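PDB 5J7R: putative Lipoprotein from Clostridium perfringens, which is of unknown function but carries a sporulation and spore germination domain, consistent with a membrane-anchored lipoprotein role in one of these processes. Local coordinates for residues D20-I25 / D50-L55; D91-N96 / P125-I130. One frame throughout, in Å; residues are numbered along the deposited sequence.

Interaction 1: D20-I25 / D50-L55; sequences DLIGDI and DGDEIL. With MG (magnesium ion), chain E.
D52, in the first turn of helix 51-65, turns its carboxylate onto the backbone N-H groups of L21 and I22, in the loop that leads into strand 24-32. D50 is the N-cap of helix 51-65, and its carboxylate also binds a magnesium ion. CG of D52 lies anti to its own carbonyl carbon (chi1 -67°), which brings the carboxylate over to the loop. I22 N donates to D52 OD1 at 3.0 Å, almost straight (178°) and nearly along the C-O axis. L21 N reaches D52 OD2 only weakly. OD2 has its stronger partner in the hydroxyl of S126.

Beside this anchor lies an apolar patch. L21 CD1 meets L55 CD2 at 3.4 Å, the two side chains crossing at about a right angle. I22 CD1 lies against the backbone of G51 and CB of L55.

The backbones are tied where G51 N donates to G23 O at 3.0 Å, from above the carbonyl plane. D24 and D50 form an antiparallel non-hydrogen-bonded pair, with both side chains on the same face of the sheet. Their carboxylate planes are 58° apart, and the magnesium probably offsets their like charges. D50 OD1 caps the helix by accepting from E53 N, which lies above the plane of the D50 carboxylate. D50 OD2 binds the magnesium at 2.3 Å, while D24 OD1 accepts from a metal-bound water at 2.8 Å.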
ATOM      1  N   ASP A  20      -9.281  -6.152  -2.858  1.00 97.63           N
ATOM      2  CA  ASP A  20      -8.151  -5.857  -1.990  1.00 91.06           C
ATOM      3  C   ASP A  20      -7.815  -4.399  -2.180  1.00 82.51           C
ATOM      4  O   ASP A  20      -7.773  -3.919  -3.295  1.00 78.59           O
ATOM      5  CB  ASP A  20      -6.925  -6.735  -2.280  1.00 95.20           C
ATOM      6  CG  ASP A  20      -7.114  -8.172  -1.822  1.00105.86           C
ATOM      7  OD1 ASP A  20      -8.266  -8.553  -1.465  1.00117.07           O
ATOM      8  OD2 ASP A  20      -6.104  -8.914  -1.803  1.00107.38           O
ATOM      9  N   LEU A  21      -7.560  -3.713  -1.077  1.00 75.00           N
ATOM     10  CA  LEU A  21      -7.285  -2.292  -1.093  1.00 71.77           C
ATOM     11  C   LEU A  21      -6.011  -1.931  -1.874  1.00 68.10           C
ATOM     12  O   LEU A  21      -6.063  -1.096  -2.781  1.00 72.68           O
ATOM     13  CB  LEU A  21      -7.257  -1.784   0.343  1.00 75.48           C
ATOM     14  CG  LEU A  21      -7.499  -0.309   0.562  1.00 78.89           C
ATOM     15  CD1 LEU A  21      -7.490  -0.060   2.059  1.00 80.57           C
ATOM     16  CD2 LEU A  21      -6.514   0.587  -0.158  1.00 79.65           C
ATOM     17  N   ILE A  22      -4.885  -2.548  -1.510  1.00 65.34           N
ATOM     18  CA  ILE A  22      -3.599  -2.312  -2.192  1.00 59.31           C
ATOM     19  C   ILE A  22      -3.134  -3.536  -3.011  1.00 57.86           C
ATOM     20  O   ILE A  22      -2.559  -3.381  -4.070  1.00 60.49           O
ATOM     21  CB  ILE A  22      -2.469  -1.955  -1.202  1.00 57.19           C
ATOM     22  CG1 ILE A  22      -2.915  -0.826  -0.254  1.00 57.38           C
ATOM     23  CG2 ILE A  22      -1.204  -1.580  -1.976  1.00 59.99           C
ATOM     24  CD1 ILE A  22      -1.947  -0.533   0.876  1.00 54.58           C
ATOM     25  N   GLY A  23      -3.357  -4.745  -2.499  1.00 58.65           N
ATOM     26  CA  GLY A  23      -2.955  -5.983  -3.196  1.00 56.27           C
ATOM     27  C   GLY A  23      -1.469  -6.295  -3.078  1.00 55.64           C
ATOM     28  O   GLY A  23      -0.721  -5.542  -2.467  1.00 51.01           O
ATOM     29  N   ASP A  24      -1.046  -7.423  -3.652  1.00 56.55           N
ATOM     30  CA  ASP A  24       0.354  -7.854  -3.577  1.00 54.98           C
ATOM     31  C   ASP A  24       1.279  -7.012  -4.448  1.00 52.78           C
ATOM     32  O   ASP A  24       0.878  -6.569  -5.512  1.00 51.90           O
ATOM     33  CB  ASP A  24       0.495  -9.334  -3.998  1.00 60.56           C
ATOM     34  CG  ASP A  24      -0.219 -10.298  -3.059  1.00 62.58           C
ATOM     35  OD1 ASP A  24      -0.638  -9.891  -1.955  1.00 60.72           O
ATOM     36  OD2 ASP A  24      -0.359 -11.487  -3.439  1.00 68.94           O
ATOM     37  N   ILE A  25       2.510  -6.792  -3.976  1.00 49.40           N
ATOM     38  CA  ILE A  25       3.525  -6.060  -4.744  1.00 48.11           C
ATOM     39  C   ILE A  25       4.773  -6.947  -4.741  1.00 46.29           C
ATOM     40  O   ILE A  25       5.363  -7.200  -3.704  1.00 46.10           O
ATOM     41  CB  ILE A  25       3.869  -4.662  -4.187  1.00 49.60           C
ATOM     42  CG1 ILE A  25       2.583  -3.878  -3.888  1.00 51.76           C
ATOM     43  CG2 ILE A  25       4.817  -3.934  -5.147  1.00 49.36           C
ATOM     44  CD1 ILE A  25       2.802  -2.517  -3.272  1.00 53.00           C
ATOM     45  N   ASP A  50       2.562  -7.966   0.785  1.00 48.14           N
ATOM     46  CA  ASP A  50       1.107  -8.044   0.787  1.00 48.39           C
ATOM     47  C   ASP A  50       0.601  -6.706   1.322  1.00 44.29           C
ATOM     48  O   ASP A  50       0.657  -6.486   2.513  1.00 41.66           O
ATOM     49  CB  ASP A  50       0.707  -9.246   1.670  1.00 49.79           C
ATOM     50  CG  ASP A  50      -0.774  -9.446   1.819  1.00 52.79           C
ATOM     51  OD1 ASP A  50      -1.544  -8.501   1.956  1.00 54.65           O
ATOM     52  OD2 ASP A  50      -1.177 -10.601   1.933  1.00 55.28           O
ATOM     53  N   GLY A  51       0.107  -5.831   0.435  1.00 43.89           N
ATOM     54  CA  GLY A  51      -0.334  -4.488   0.838  1.00 45.40           C
ATOM     55  C   GLY A  51      -1.333  -4.365   1.963  1.00 44.09           C
ATOM     56  O   GLY A  51      -1.167  -3.523   2.847  1.00 44.51           O
ATOM     57  N   ASP A  52      -2.385  -5.174   1.919  1.00 46.87           N
ATOM     58  CA  ASP A  52      -3.398  -5.160   2.972  1.00 50.55           C
ATOM     59  C   ASP A  52      -2.783  -5.556   4.314  1.00 48.54           C
ATOM     60  O   ASP A  52      -3.206  -5.030   5.341  1.00 49.25           O
ATOM     61  CB  ASP A  52      -4.603  -6.044   2.609  1.00 56.52           C
ATOM     62  CG  ASP A  52      -5.400  -5.491   1.420  1.00 63.82           C
ATOM     63  OD1 ASP A  52      -4.998  -4.453   0.850  1.00 60.32           O
ATOM     64  OD2 ASP A  52      -6.445  -6.095   1.065  1.00 79.10           O
ATOM     65  N   GLU A  53      -1.794  -6.469   4.321  1.00 47.32           N
ATOM     66  CA  GLU A  53      -1.145  -6.846   5.583  1.00 47.01           C
ATOM     67  C   GLU A  53      -0.288  -5.721   6.093  1.00 42.98           C
ATOM     68  O   GLU A  53      -0.294  -5.460   7.292  1.00 47.61           O
ATOM     69  CB  GLU A  53      -0.323  -8.119   5.487  1.00 49.41           C
ATOM     70  CG  GLU A  53      -1.171  -9.351   5.255  1.00 53.82           C
ATOM     71  CD  GLU A  53      -0.386 -10.656   5.339  1.00 55.26           C
ATOM     72  OE1 GLU A  53      -1.010 -11.737   5.495  1.00 57.03           O
ATOM     73  OE2 GLU A  53       0.858 -10.609   5.268  1.00 56.61           O
ATOM     74  N   ILE A  54       0.454  -5.054   5.212  1.00 43.43           N
ATOM     75  CA  ILE A  54       1.279  -3.933   5.701  1.00 44.97           C
ATOM     76  C   ILE A  54       0.403  -2.780   6.182  1.00 41.78           C
ATOM     77  O   ILE A  54       0.758  -2.145   7.144  1.00 39.82           O
ATOM     78  CB  ILE A  54       2.474  -3.447   4.841  1.00 45.68           C
ATOM     79  CG1 ILE A  54       2.054  -2.704   3.589  1.00 48.34           C
ATOM     80  CG2 ILE A  54       3.388  -4.618   4.570  1.00 47.25           C
ATOM     81  CD1 ILE A  54       3.233  -2.054   2.894  1.00 50.91           C
ATOM     82  N   LEU A  55      -0.724  -2.525   5.514  1.00 42.20           N
ATOM     83  CA  LEU A  55      -1.640  -1.455   5.924  1.00 43.87           C
ATOM     84  C   LEU A  55      -2.285  -1.807   7.262  1.00 43.15           C
ATOM     85  O   LEU A  55      -2.306  -0.986   8.182  1.00 43.33           O
ATOM     86  CB  LEU A  55      -2.723  -1.226   4.877  1.00 44.52           C
ATOM     87  CG  LEU A  55      -3.733  -0.114   5.167  1.00 44.39           C
ATOM     88  CD1 LEU A  55      -3.045   1.235   5.330  1.00 45.82           C
ATOM     89  CD2 LEU A  55      -4.745  -0.057   4.043  1.00 45.14           C
TER
HETATM   90 MG    MG E 201      -2.962 -11.951   1.274  1.00 61.67          MG
HETATM   91  O   HOH W   1      -3.016 -10.521  -0.545  1.00 57.99           O
HETATM   92  O   HOH W   2      -4.006  -9.857   2.230  1.00 56.47           O
HETATM   93  O   HOH W   3      -2.748 -12.252   3.235  1.00 63.75           O
HETATM   94  O   HOH W   4      -4.795 -12.395   0.972  1.00 55.40           O

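Interaction 2: D91-N96 / P125-I130; sequences DIAIIN and PSINKI
This is a parallel strand pairing within a beta-alpha-beta unit, in which strand 92-97 is followed by helix 107-121 and then by strand 129-134. I92 pairs with K129, and A93 with I130. D91 O starts the ladder by accepting two backbone donors. N128 N reaches D91 O at 3.0 Å, in the carbonyl plane and nearly straight (173°). K129 N to D91 O is longer, 3.3 Å. The next rung is A93 N to K129 O, 3.0 Å.

The side chains divide between the two faces. I92 and K129 share one face, with I92 CG1 4.3 Å from K129 CB, and the lysine chain extends away from the contact. On the other face A93 CB packs on both CG2 and CD1 of I127, each at 3.8 Å. Farther along, I95 CD1 approaches I130 CB at 4.2 Å, the two side chains running obliquely. At the start of the pairing D91 CA makes a CH...O contact with S126 O.

Helix 107-121 covers the face of A93 and I130: I117 touches I95 and I130, I118 touches I130, and I121 touches I127. Strand 83-89 runs antiparallel along the other edge of 92-97, which makes 92-97 the central strand of the three within the chain.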
ATOM      1  N   ASP A  91     -10.450 -14.041   4.930  1.00 83.58           N
ATOM      2  CA  ASP A  91     -11.087 -12.788   5.353  1.00 79.43           C
ATOM      3  C   ASP A  91     -10.893 -12.514   6.855  1.00 73.32           C
ATOM      4  O   ASP A  91     -11.582 -11.672   7.435  1.00 69.06           O
ATOM      5  CB  ASP A  91     -12.579 -12.798   5.012  1.00 86.44           C
ATOM      6  CG  ASP A  91     -13.351 -13.895   5.745  1.00 96.21           C
ATOM      7  OD1 ASP A  91     -12.730 -14.881   6.198  1.00 95.80           O
ATOM      8  OD2 ASP A  91     -14.589 -13.776   5.855  1.00106.26           O
ATOM      9  N   ILE A  92      -9.941 -13.209   7.471  1.00 68.52           N
ATOM     10  CA  ILE A  92      -9.670 -13.049   8.892  1.00 65.52           C
ATOM     11  C   ILE A  92      -8.315 -12.403   9.100  1.00 62.04           C
ATOM     12  O   ILE A  92      -7.332 -12.805   8.474  1.00 61.39           O
ATOM     13  CB  ILE A  92      -9.680 -14.422   9.606  1.00 68.31           C
ATOM     14  CG1 ILE A  92     -11.026 -15.096   9.374  1.00 70.43           C
ATOM     15  CG2 ILE A  92      -9.382 -14.282  11.108  1.00 65.87           C
ATOM     16  CD1 ILE A  92     -11.117 -16.512   9.879  1.00 75.92           C
ATOM     17  N   ALA A  93      -8.278 -11.416   9.992  1.00 58.74           N
ATOM     18  CA  ALA A  93      -7.052 -10.728  10.346  1.00 57.76           C
ATOM     19  C   ALA A  93      -6.541 -11.318  11.655  1.00 57.74           C
ATOM     20  O   ALA A  93      -7.180 -11.175  12.695  1.00 54.60           O
ATOM     21  CB  ALA A  93      -7.306  -9.246  10.500  1.00 58.93           C
ATOM     22  N   ILE A  94      -5.402 -12.006  11.586  1.00 59.03           N
ATOM     23  CA  ILE A  94      -4.790 -12.622  12.755  1.00 55.70           C
ATOM     24  C   ILE A  94      -3.898 -11.566  13.371  1.00 53.90           C
ATOM     25  O   ILE A  94      -2.809 -11.284  12.863  1.00 53.42           O
ATOM     26  CB  ILE A  94      -3.925 -13.833  12.390  1.00 60.73           C
ATOM     27  CG1 ILE A  94      -4.728 -14.864  11.663  1.00 64.49           C
ATOM     28  CG2 ILE A  94      -3.440 -14.550  13.626  1.00 62.36           C
ATOM     29  CD1 ILE A  94      -3.851 -15.881  10.994  1.00 70.94           C
ATOM     30  N   ILE A  95      -4.359 -10.996  14.473  1.00 52.43           N
ATOM     31  CA  ILE A  95      -3.632  -9.953  15.173  1.00 48.68           C
ATOM     32  C   ILE A  95      -2.961 -10.592  16.368  1.00 54.34           C
ATOM     33  O   ILE A  95      -3.607 -10.888  17.369  1.00 55.91           O
ATOM     34  CB  ILE A  95      -4.585  -8.828  15.614  1.00 46.06           C
ATOM     35  CG1 ILE A  95      -5.368  -8.313  14.406  1.00 44.71           C
ATOM     36  CG2 ILE A  95      -3.803  -7.714  16.295  1.00 46.03           C
ATOM     37  CD1 ILE A  95      -6.467  -7.329  14.740  1.00 46.89           C
ATOM     38  N   ASN A  96      -1.649 -10.770  16.261  1.00 57.06           N
ATOM     39  CA  ASN A  96      -0.862 -11.398  17.300  1.00 55.74           C
ATOM     40  C   ASN A  96      -0.189 -10.358  18.181  1.00 53.56           C
ATOM     41  O   ASN A  96       0.750  -9.691  17.757  1.00 55.17           O
ATOM     42  CB  ASN A  96       0.169 -12.305  16.643  1.00 58.34           C
ATOM     43  CG  ASN A  96       0.957 -13.110  17.641  1.00 63.40           C
ATOM     44  OD1 ASN A  96       0.517 -13.328  18.779  1.00 61.47           O
ATOM     45  ND2 ASN A  96       2.114 -13.593  17.218  1.00 65.52           N
ATOM     46  N   PRO A 125     -11.280  -3.772   3.048  1.00 65.63           N
ATOM     47  CA  PRO A 125     -12.389  -4.595   2.500  1.00 69.61           C
ATOM     48  C   PRO A 125     -12.236  -6.104   2.586  1.00 70.32           C
ATOM     49  O   PRO A 125     -13.217  -6.806   2.841  1.00 74.62           O
ATOM     50  CB  PRO A 125     -12.462  -4.165   1.026  1.00 71.65           C
ATOM     51  CG  PRO A 125     -11.819  -2.831   0.980  1.00 71.23           C
ATOM     52  CD  PRO A 125     -10.737  -2.868   2.012  1.00 67.64           C
ATOM     53  N   SER A 126     -11.021  -6.596   2.381  1.00 71.02           N
ATOM     54  CA  SER A 126     -10.756  -8.035   2.439  1.00 72.42           C
ATOM     55  C   SER A 126     -10.960  -8.646   3.840  1.00 69.94           C
ATOM     56  O   SER A 126     -11.045  -9.852   3.970  1.00 70.70           O
ATOM     57  CB  SER A 126      -9.340  -8.332   1.905  1.00 74.29           C
ATOM     58  OG  SER A 126      -8.357  -7.566   2.582  1.00 75.50           O
ATOM     59  N   ILE A 127     -11.078  -7.812   4.871  1.00 67.66           N
ATOM     60  CA  ILE A 127     -11.238  -8.305   6.238  1.00 66.70           C
ATOM     61  C   ILE A 127     -12.659  -8.119   6.756  1.00 71.53           C
ATOM     62  O   ILE A 127     -13.211  -7.020   6.695  1.00 68.70           O
ATOM     63  CB  ILE A 127     -10.248  -7.602   7.193  1.00 62.66           C
ATOM     64  CG1 ILE A 127      -8.807  -7.773   6.669  1.00 62.45           C
ATOM     65  CG2 ILE A 127     -10.388  -8.169   8.606  1.00 63.35           C
ATOM     66  CD1 ILE A 127      -7.742  -7.004   7.427  1.00 60.19           C
ATOM     67  N   ASN A 128     -13.226  -9.211   7.268  1.00 75.37           N
ATOM     68  CA  ASN A 128     -14.571  -9.223   7.850  1.00 80.61           C
ATOM     69  C   ASN A 128     -14.557  -9.677   9.314  1.00 77.71           C
ATOM     70  O   ASN A 128     -15.513  -9.420  10.043  1.00 77.42           O
ATOM     71  CB  ASN A 128     -15.504 -10.122   7.037  1.00 90.77           C
ATOM     72  CG  ASN A 128     -15.754  -9.591   5.633  1.00 98.53           C
ATOM     73  OD1 ASN A 128     -15.718  -8.379   5.387  1.00106.32           O
ATOM     74  ND2 ASN A 128     -16.035 -10.499   4.707  1.00104.61           N
ATOM     75  N   LYS A 129     -13.482 -10.344   9.739  1.00 87.63           N
ATOM     76  CA  LYS A 129     -13.350 -10.821  11.114  1.00 83.53           C
ATOM     77  C   LYS A 129     -11.916 -10.682  11.604  1.00 79.25           C
ATOM     78  O   LYS A 129     -10.985 -10.518  10.805  1.00 76.78           O
ATOM     79  CB  LYS A 129     -13.748 -12.292  11.205  1.00 88.80           C
ATOM     80  CG  LYS A 129     -15.166 -12.581  10.761  1.00 97.30           C
ATOM     81  CD  LYS A 129     -15.528 -14.041  10.956  1.00103.44           C
ATOM     82  CE  LYS A 129     -16.977 -14.264  10.552  1.00110.07           C
ATOM     83  NZ  LYS A 129     -17.426 -15.682  10.625  1.00113.78           N
ATOM     84  N   ILE A 130     -11.743 -10.732  12.923  1.00 74.19           N
ATOM     85  CA  ILE A 130     -10.414 -10.653  13.522  1.00 69.27           C
ATOM     86  C   ILE A 130     -10.249 -11.813  14.493  1.00 68.13           C
ATOM     87  O   ILE A 130     -11.208 -12.291  15.088  1.00 70.20           O
ATOM     88  CB  ILE A 130     -10.132  -9.312  14.242  1.00 66.43           C
ATOM     89  CG1 ILE A 130     -10.957  -9.176  15.530  1.00 69.25           C
ATOM     90  CG2 ILE A 130     -10.368  -8.145  13.285  1.00 64.87           C
ATOM     91  CD1 ILE A 130     -10.654  -7.925  16.325  1.00 69.78           C
TER

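In the fold
Interaction 1 is largely buried, whereas interaction 2 is buried on its helix-covered face and more open around N128 and K129. They hold different elements. Interaction 1 joins the start of the two-stranded 24-32/42-50 hairpin to helix 51-65, and interaction 2 joins two strands of the mixed sheet. Their chemistry differs accordingly: carboxylates, a helix cap and a metal in the first, a backbone ladder with aliphatic packing in the second. Their centres are about 13 Å apart, and they meet at the S126 hydroxyl and the D52 carboxylate. Interaction 1 also lies against other subunits, with L21 and I22 packing on I25 and I22 of the second subunit.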